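Local coordinates for protein alkaline phosphatase (Thermus thermophilus, PDB 7KWD) that probably removes phosphate groups from phosphorylated compounds as a homodimeric, zinc- and magnesium-dependent alkaline phosphatase, at residues 111-116 with 145-150. Residues are numbered along the deposited sequence; the frame is centred on the assembly and turned at random.
Sequences GGLAIH and THATPA. With MG (magnesium ion), chain D.
Beside the magnesium site of the alkaline phosphatase centre, L113, from the loop between helices 95-104 and 125-131, packs against A147 and A150 in the first turn of helix 147-153. The contact is small and apolar, burying 127 Å² in all, and it is carried by the two branches of a single leucine. With CG anti to its own carbonyl carbon (chi1 -64°), L113 reaches across to the helix and divides its methyls over one turn. L113 CD1 meets A150 CB at 3.7 Å. L113 CD2 lies 4.0 Å from A147 CB and also rests against the carbonyl O of A147 (3.7 Å). The small alanine side chains and the backbone of A147 thus form the surface met by the leucine; the CA atoms of L113 and A147 are 7.0 Å apart. I165 of helix 162-172 and S96 of helix 95-104 also touch L113, so the leucine sits where these two helices meet helix 147-153.

H146 is the N-cap residue of the helix, and its O accepts a hydrogen bond from A150 N. The side chain of T148 leaves the helix on the side away from the loop, and its OG1 binds the magnesium at 2.4 Å; D47 and E270 bind the same ion, and three waters complete its shell. One of these waters accepts from T148 N at 3.1 Å and is also hydrogen-bonded to ND1 of H146 at 2.9 Å; this water and the magnesium both lie in the imidazole plane, at the ring edge. H146, predicted as a magnesium ligand, is not directly bound here: its ND1 is 4.0 Å from the ion and is linked to it through that water. A147 also touches S95, the predicted phosphoserine nucleophile, so the helix start packed on L113 supplies a magnesium ligand and borders the nucleophile in the two-zinc, one-magnesium centre characteristic of the alkaline phosphatase family.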
loop_
_atom_site.group_PDB
_atom_site.type_symbol
_atom_site.label_atom_id
_atom_site.label_comp_id
_atom_site.label_asym_id
_atom_site.label_seq_id
_atom_site.Cartn_x
_atom_site.Cartn_y
_atom_site.Cartn_z
ATOM N N GLY A 111 0.499 17.354 -15.588
ATOM C CA GLY A 111 0.048 18.727 -15.771
ATOM C C GLY A 111 -0.983 19.055 -16.831
ATOM O O GLY A 111 -1.927 19.810 -16.568
ATOM N N GLY A 112 -0.804 18.550 -18.038
ATOM C CA GLY A 112 -1.777 18.775 -19.082
ATOM C C GLY A 112 -2.871 17.704 -19.155
ATOM O O GLY A 112 -2.715 16.578 -18.683
ATOM N N LEU A 113 -3.993 18.099 -19.745
ATOM C CA LEU A 113 -5.153 17.238 -19.958
ATOM C C LEU A 113 -5.168 16.759 -21.400
ATOM O O LEU A 113 -5.238 17.575 -22.320
ATOM C CB LEU A 113 -6.448 17.997 -19.667
ATOM C CG LEU A 113 -6.636 18.451 -18.225
ATOM C CD1 LEU A 113 -7.893 19.319 -18.077
ATOM C CD2 LEU A 113 -6.718 17.234 -17.294
ATOM N N ALA A 114 -5.122 15.440 -21.597
ATOM C CA ALA A 114 -5.164 14.847 -22.938
ATOM C C ALA A 114 -4.253 15.588 -23.905
ATOM O O ALA A 114 -4.656 16.030 -24.987
ATOM C CB ALA A 114 -6.586 14.825 -23.490
ATOM N N ILE A 115 -2.982 15.695 -23.511
ATOM C CA ILE A 115 -2.006 16.439 -24.295
ATOM C C ILE A 115 -0.617 16.047 -23.819
ATOM O O ILE A 115 -0.420 15.691 -22.653
ATOM C CB ILE A 115 -2.271 17.959 -24.139
ATOM C CG1 ILE A 115 -1.627 18.775 -25.250
ATOM C CG2 ILE A 115 -1.773 18.419 -22.736
ATOM C CD1 ILE A 115 -1.974 20.286 -25.183
ATOM N N HIS A 116 0.356 16.148 -24.723
ATOM C CA HIS A 116 1.738 15.890 -24.382
ATOM C C HIS A 116 2.442 17.186 -24.009
ATOM O O HIS A 116 1.965 18.269 -24.297
ATOM C CB HIS A 116 2.466 15.210 -25.547
ATOM C CG HIS A 116 2.280 13.731 -25.566
ATOM N ND1 HIS A 116 2.395 12.959 -24.429
ATOM C CD2 HIS A 116 1.974 12.882 -26.572
ATOM C CE1 HIS A 116 2.149 11.701 -24.731
ATOM N NE2 HIS A 116 1.906 11.624 -26.029
ATOM N N THR A 145 -14.981 20.475 -13.390
ATOM C CA THR A 145 -13.955 20.753 -14.382
ATOM C C THR A 145 -12.568 20.252 -13.940
ATOM O O THR A 145 -11.558 20.531 -14.600
ATOM C CB THR A 145 -13.912 22.282 -14.607
ATOM O OG1 THR A 145 -13.824 22.893 -13.308
ATOM C CG2 THR A 145 -15.160 22.826 -15.281
ATOM N N HIS A 146 -12.491 19.530 -12.837
ATOM C CA HIS A 146 -11.205 19.081 -12.324
ATOM C C HIS A 146 -10.593 18.017 -13.237
ATOM O O HIS A 146 -11.193 17.559 -14.212
ATOM C CB HIS A 146 -11.385 18.575 -10.898
ATOM C CG HIS A 146 -10.195 18.778 -10.018
ATOM N ND1 HIS A 146 -9.549 17.726 -9.403
ATOM C CD2 HIS A 146 -9.560 19.910 -9.609
ATOM C CE1 HIS A 146 -8.552 18.198 -8.671
ATOM N NE2 HIS A 146 -8.538 19.518 -8.775
ATOM N N ALA A 147 -9.346 17.659 -12.920
ATOM C CA ALA A 147 -8.514 16.927 -13.872
ATOM C C ALA A 147 -9.103 15.577 -14.231
ATOM O O ALA A 147 -9.075 15.173 -15.397
ATOM C CB ALA A 147 -7.121 16.722 -13.301
ATOM N N THR A 148 -9.659 14.856 -13.254
ATOM C CA THR A 148 -10.023 13.471 -13.530
ATOM C C THR A 148 -11.185 13.394 -14.501
ATOM O O THR A 148 -11.082 12.680 -15.514
ATOM C CB THR A 148 -10.317 12.746 -12.216
ATOM O OG1 THR A 148 -9.135 12.739 -11.405
ATOM C CG2 THR A 148 -10.740 11.332 -12.512
ATOM N N PRO A 149 -12.295 14.086 -14.286
ATOM C CA PRO A 149 -13.351 14.102 -15.314
ATOM C C PRO A 149 -12.894 14.757 -16.591
ATOM O O PRO A 149 -13.184 14.259 -17.699
ATOM C CB PRO A 149 -14.497 14.895 -14.642
ATOM C CG PRO A 149 -13.869 15.613 -13.496
ATOM C CD PRO A 149 -12.698 14.757 -13.043
ATOM N N ALA A 150 -12.147 15.866 -16.471
ATOM C CA ALA A 150 -11.845 16.626 -17.676
ATOM C C ALA A 150 -10.929 15.838 -18.597
ATOM O O ALA A 150 -11.060 15.914 -19.829
ATOM C CB ALA A 150 -11.239 17.978 -17.318
HETATM MG MG MG D . -9.438 13.747 -9.279
HETATM O O HOH W 1 -10.604 15.208 -10.284
HETATM O O HOH W 2 -7.938 14.954 -9.612
HETATM O O HOH W 3 -9.373 14.478 -7.072
#